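Homospermidine synthase (Legionella pneumophila subsp. pneumophila str. Philadelphia 1, PDB 2PH5) binds NAD and probably catalyses the formation of homospermidine, the polyamine after which the enzyme is named. Local coordinates at residues R328-E333 with K340-N345; F222-T225 with G230-L233. One frame throughout, in Å; residues are numbered along the deposited sequence.

Interaction 1: R328-E333 with K340-N345; sequences RLSIFE and KPQNKN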
loop_
_atom_site.group_PDB
_atom_site.type_symbol
_atom_site.label_atom_id
_atom_site.label_comp_id
_atom_site.label_asym_id
_atom_site.label_seq_id
_atom_site.Cartn_x
_atom_site.Cartn_y
_atom_site.Cartn_z
ATOM N N ARG A 328 -4.191 -4.442 1.913
ATOM C CA ARG A 328 -3.318 -3.270 1.917
ATOM C C ARG A 328 -3.551 -2.524 0.626
ATOM O O ARG A 328 -3.706 -1.300 0.617
ATOM C CB ARG A 328 -1.853 -3.678 2.008
ATOM C CG ARG A 328 -1.514 -4.400 3.284
ATOM C CD ARG A 328 -0.120 -5.027 3.221
ATOM N NE ARG A 328 -0.039 -6.145 4.150
ATOM C CZ ARG A 328 0.946 -7.030 4.185
ATOM N NH1 ARG A 328 0.905 -8.017 5.077
ATOM N NH2 ARG A 328 1.965 -6.924 3.338
ATOM N N LEU A 329 -3.586 -3.276 -0.465
ATOM C CA LEU A 329 -3.834 -2.702 -1.775
ATOM C C LEU A 329 -5.244 -2.116 -1.767
ATOM O O LEU A 329 -5.489 -1.071 -2.363
ATOM C CB LEU A 329 -3.728 -3.781 -2.862
ATOM C CG LEU A 329 -2.369 -4.445 -3.088
ATOM C CD1 LEU A 329 -2.499 -5.594 -4.088
ATOM C CD2 LEU A 329 -1.376 -3.425 -3.603
ATOM N N SER A 330 -6.167 -2.791 -1.086
ATOM C CA SER A 330 -7.548 -2.323 -1.020
ATOM C C SER A 330 -7.668 -0.972 -0.332
ATOM O O SER A 330 -8.301 -0.052 -0.854
ATOM C CB SER A 330 -8.426 -3.353 -0.307
ATOM O OG SER A 330 -8.577 -4.519 -1.097
ATOM N N ILE A 331 -7.067 -0.859 0.845
ATOM C CA ILE A 331 -7.083 0.396 1.587
ATOM C C ILE A 331 -6.440 1.492 0.724
ATOM O O ILE A 331 -6.961 2.606 0.635
ATOM C CB ILE A 331 -6.319 0.233 2.916
ATOM C CG1 ILE A 331 -7.154 -0.632 3.871
ATOM C CG2 ILE A 331 -5.998 1.592 3.517
ATOM C CD1 ILE A 331 -6.388 -1.153 5.068
ATOM N N PHE A 332 -5.318 1.168 0.083
ATOM C CA PHE A 332 -4.626 2.123 -0.781
ATOM C C PHE A 332 -5.593 2.646 -1.851
ATOM O O PHE A 332 -5.684 3.857 -2.078
ATOM C CB PHE A 332 -3.399 1.454 -1.421
ATOM C CG PHE A 332 -2.661 2.323 -2.412
ATOM C CD1 PHE A 332 -3.068 2.385 -3.747
ATOM C CD2 PHE A 332 -1.548 3.067 -2.016
ATOM C CE1 PHE A 332 -2.376 3.172 -4.676
ATOM C CE2 PHE A 332 -0.852 3.859 -2.941
ATOM C CZ PHE A 332 -1.269 3.908 -4.272
ATOM N N GLU A 333 -6.324 1.729 -2.485
ATOM C CA GLU A 333 -7.292 2.073 -3.525
ATOM C C GLU A 333 -8.475 2.868 -2.952
ATOM O O GLU A 333 -9.026 3.737 -3.629
ATOM C CB GLU A 333 -7.777 0.786 -4.216
ATOM C CG GLU A 333 -8.913 0.950 -5.217
ATOM C CD GLU A 333 -9.272 -0.364 -5.918
ATOM O OE1 GLU A 333 -9.505 -1.379 -5.220
ATOM O OE2 GLU A 333 -9.324 -0.386 -7.175
ATOM N N LYS A 340 -14.143 6.680 -0.957
ATOM C CA LYS A 340 -15.338 6.095 -1.554
ATOM C C LYS A 340 -15.070 4.599 -1.657
ATOM O O LYS A 340 -14.210 4.174 -2.429
ATOM C CB LYS A 340 -15.547 6.621 -2.975
ATOM C CG LYS A 340 -16.767 7.474 -3.201
ATOM C CD LYS A 340 -16.538 8.887 -2.705
ATOM C CE LYS A 340 -17.288 9.882 -3.589
ATOM N NZ LYS A 340 -18.711 9.475 -3.786
ATOM N N PRO A 341 -15.801 3.782 -0.892
ATOM C CA PRO A 341 -15.588 2.335 -0.950
ATOM C C PRO A 341 -15.858 1.741 -2.330
ATOM O O PRO A 341 -16.775 2.165 -3.037
ATOM C CB PRO A 341 -16.534 1.801 0.128
ATOM C CG PRO A 341 -17.609 2.842 0.193
ATOM C CD PRO A 341 -16.833 4.126 0.099
ATOM N N GLN A 342 -15.030 0.770 -2.708
ATOM C CA GLN A 342 -15.147 0.090 -3.995
ATOM C C GLN A 342 -16.564 -0.452 -4.143
ATOM O O GLN A 342 -17.196 -0.825 -3.158
ATOM C CB GLN A 342 -14.157 -1.079 -4.072
ATOM C CG GLN A 342 -12.676 -0.714 -4.134
ATOM C CD GLN A 342 -11.986 -0.696 -2.776
ATOM O OE1 GLN A 342 -10.805 -1.033 -2.669
ATOM N NE2 GLN A 342 -12.713 -0.291 -1.737
ATOM N N ASN A 343 -17.061 -0.503 -5.372
ATOM C CA ASN A 343 -18.408 -1.008 -5.602
ATOM C C ASN A 343 -18.487 -2.528 -5.436
ATOM O O ASN A 343 -19.577 -3.107 -5.465
ATOM C CB ASN A 343 -18.898 -0.607 -7.000
ATOM C CG ASN A 343 -19.033 0.899 -7.156
ATOM O OD1 ASN A 343 -19.477 1.592 -6.233
ATOM N ND2 ASN A 343 -18.665 1.415 -8.327
ATOM N N LYS A 344 -17.339 -3.170 -5.235
ATOM C CA LYS A 344 -17.314 -4.619 -5.084
ATOM C C LYS A 344 -16.477 -5.077 -3.885
ATOM O O LYS A 344 -15.436 -4.497 -3.593
ATOM C CB LYS A 344 -16.775 -5.238 -6.373
ATOM C CG LYS A 344 -17.441 -6.520 -6.770
ATOM C CD LYS A 344 -17.123 -7.610 -5.763
ATOM C CE LYS A 344 -18.247 -8.640 -5.683
ATOM N NZ LYS A 344 -19.488 -8.051 -5.082
ATOM N N ASN A 345 -16.946 -6.109 -3.186
ATOM C CA ASN A 345 -16.224 -6.660 -2.040
ATOM C C ASN A 345 -15.978 -8.147 -2.272
ATOM O O ASN A 345 -16.779 -8.828 -2.913
ATOM C CB ASN A 345 -17.019 -6.506 -0.742
ATOM C CG ASN A 345 -16.962 -5.107 -0.183
ATOM O OD1 ASN A 345 -15.964 -4.414 -0.330
ATOM N ND2 ASN A 345 -18.022 -4.693 0.487
#

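Interaction 2: F222-T225 with G230-L233; sequences FVNT and GLIL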
loop_
_atom_site.group_PDB
_atom_site.type_symbol
_atom_site.label_atom_id
_atom_site.label_comp_id
_atom_site.label_asym_id
_atom_site.label_seq_id
_atom_site.Cartn_x
_atom_site.Cartn_y
_atom_site.Cartn_z
ATOM N N PHE A 222 -12.665 -4.474 -2.873
ATOM C CA PHE A 222 -11.971 -4.475 -1.597
ATOM C C PHE A 222 -11.849 -5.949 -1.193
ATOM O O PHE A 222 -12.853 -6.629 -0.973
ATOM C CB PHE A 222 -12.762 -3.676 -0.558
ATOM C CG PHE A 222 -11.948 -3.277 0.641
ATOM C CD1 PHE A 222 -11.636 -4.208 1.632
ATOM C CD2 PHE A 222 -11.468 -1.971 0.773
ATOM C CE1 PHE A 222 -10.857 -3.847 2.738
ATOM C CE2 PHE A 222 -10.688 -1.601 1.874
ATOM C CZ PHE A 222 -10.382 -2.540 2.861
ATOM N N VAL A 223 -10.613 -6.437 -1.126
ATOM C CA VAL A 223 -10.342 -7.827 -0.783
ATOM C C VAL A 223 -9.757 -7.951 0.626
ATOM O O VAL A 223 -8.845 -7.210 1.007
ATOM C CB VAL A 223 -9.378 -8.454 -1.824
ATOM C CG1 VAL A 223 -9.266 -9.962 -1.620
ATOM C CG2 VAL A 223 -9.894 -8.168 -3.226
ATOM N N ASN A 224 -10.288 -8.892 1.401
ATOM C CA ASN A 224 -9.832 -9.072 2.768
ATOM C C ASN A 224 -10.072 -10.492 3.254
ATOM O O ASN A 224 -10.920 -11.216 2.726
ATOM C CB ASN A 224 -10.538 -8.063 3.679
ATOM C CG ASN A 224 -9.927 -7.997 5.070
ATOM O OD1 ASN A 224 -8.732 -8.233 5.255
ATOM N ND2 ASN A 224 -10.751 -7.656 6.056
ATOM N N THR A 225 -9.308 -10.895 4.258
ATOM C CA THR A 225 -9.442 -12.230 4.799
ATOM C C THR A 225 -10.703 -12.346 5.635
ATOM O O THR A 225 -11.100 -13.442 6.024
ATOM C CB THR A 225 -8.208 -12.590 5.611
ATOM O OG1 THR A 225 -7.910 -11.531 6.525
ATOM C CG2 THR A 225 -7.015 -12.788 4.662
ATOM N N GLY A 230 -16.355 -4.447 7.378
ATOM C CA GLY A 230 -15.918 -4.257 8.745
ATOM C C GLY A 230 -14.615 -3.467 8.755
ATOM O O GLY A 230 -14.479 -2.481 9.482
ATOM N N LEU A 231 -13.649 -3.880 7.938
ATOM C CA LEU A 231 -12.369 -3.179 7.896
ATOM C C LEU A 231 -12.524 -1.738 7.406
ATOM O O LEU A 231 -11.957 -0.815 7.985
ATOM C CB LEU A 231 -11.371 -3.930 7.016
ATOM C CG LEU A 231 -9.975 -3.317 6.877
ATOM C CD1 LEU A 231 -9.286 -3.204 8.234
ATOM C CD2 LEU A 231 -9.173 -4.189 5.937
ATOM N N ILE A 232 -13.305 -1.553 6.350
ATOM C CA ILE A 232 -13.549 -0.231 5.793
ATOM C C ILE A 232 -14.138 0.721 6.838
ATOM O O ILE A 232 -13.617 1.821 7.056
ATOM C CB ILE A 232 -14.515 -0.322 4.599
ATOM C CG1 ILE A 232 -13.852 -1.108 3.469
ATOM C CG2 ILE A 232 -14.929 1.075 4.141
ATOM C CD1 ILE A 232 -14.752 -1.346 2.283
ATOM N N LEU A 233 -15.222 0.288 7.479
ATOM C CA LEU A 233 -15.892 1.092 8.496
ATOM C C LEU A 233 -14.907 1.475 9.614
ATOM O O LEU A 233 -14.818 2.642 9.995
ATOM C CB LEU A 233 -17.092 0.332 9.080
ATOM C CG LEU A 233 -18.124 1.193 9.820
ATOM C CD1 LEU A 233 -18.952 1.953 8.778
ATOM C CD2 LEU A 233 -19.042 0.334 10.687
#

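Interaction 1: R328-E333 with K340-N345
Gln342 lies in the return loop of a helix-loop-strand connection, which runs from helix 325-336 to strand 344-347, and it reaches back to Ser330 and Glu333 on the helix. The backbones stay well apart, with Glu333 CA 8.1 Å from Gln342 CA, so the reach of Gln342 does the bridging, to the Glu333 side chain and to Ser330 O. Glu333 is stretched out, its CG anti to the backbone N (chi1 173°) and the chain straight beyond that, which carries the carboxylate off the helix toward the loop. Gln342 comes from the other direction and bends at chi2 (94°), bringing its amide end against both the Glu333 carboxylate and the backbone carbonyl of Ser330, in the middle of the helix. The modelled Gln342 OE1 is 2.9 Å from Glu333 OE1 and 3.2 Å from Ser330 O. The orientation of this amide is doubtful, and with its ends exchanged either approach might be a hydrogen bond. The amide and carboxylate planes stand almost perpendicular, 87° apart. The carboxylate has stronger partners elsewhere: OE1 makes a salt bridge with Lys217 NZ, and OE2 accepts a hydrogen bond from Gly220 N. Leu329 and Phe332 pack on the second subunit. Lys217 and Gly220 lie just before strand 221-224, the parallel neighbour of strand 344-347, so Glu333 ties the helix to the approach to one strand while Gln342 meets it from the approach to the other. Ser330 OG accepts a hydrogen bond from Val223 N of strand 221-224, whose Phe222 packs on Ser330, Ile331 and Gln342.

Interaction 2: F222-T225 with G230-L233
Thr225 OG1 is gripped by two groups, Asp209 OD2 and Thr392 OG1, which pin the chain just where it leaves the strand that carries Phe222 and Asn224 to Leu231 and Ile232. The motif is a strand-turn-helix unit: strand 221-224 ends, the chain turns, and helix 228-236 folds back over the strand's side chains. Phe222 and Asn224, two residues apart, both point toward the helix; Phe222 meets both Leu231 and Ile232, Asn224 only Leu231. With CG anti to its backbone N (chi1 -163°), Phe222 sends its ring out toward the helix, where Ile232 and Leu231 meet it from different sides. Ile232 lies over one face of it in a CH-pi contact, CG1 being 3.7 Å from the ring centroid and 15° off the ring normal. The isoleucine does not stop there: its chain runs back toward the base of the ring, with CD1 3.7 Å from Phe222 CD2. Leu231 takes the rim instead, approaching in the ring plane with CD2 3.6 Å from Phe222 CE1, so face and edge are packed by successive residues of one helical turn. These contacts, all buried, hold the helix to the strand by apolar packing, the only polar side chain among them being Asn224. The face of its amide lies against the same leucine, and Leu231 CD2, already against the ring edge, comes 3.8 Å from Asn224 ND2.

Overall arrangement
Interactions 1 and 2 are centred 8 Å apart and join at the small parallel sheet of strands 221-224 and 344-347. Two probable hydrogen bonds link them: backbone to backbone, Phe222 N to Lys344 O at 2.9 Å, and backbone to side chain, Val223 N to Ser330 OG at 2.8 Å. Phe222 is the shared side chain, touching Ser330, Ile331, Gln342 and Asn345 while it packs on helix 228-236. Along the chain, 222-233 is complete before 328-345 begins. The cofactor lies beyond interaction 2, with the Asn224 side chain about 8 Å from bound NAD and from the side chain of Cys23 in its site; interaction 1 sits away from that site.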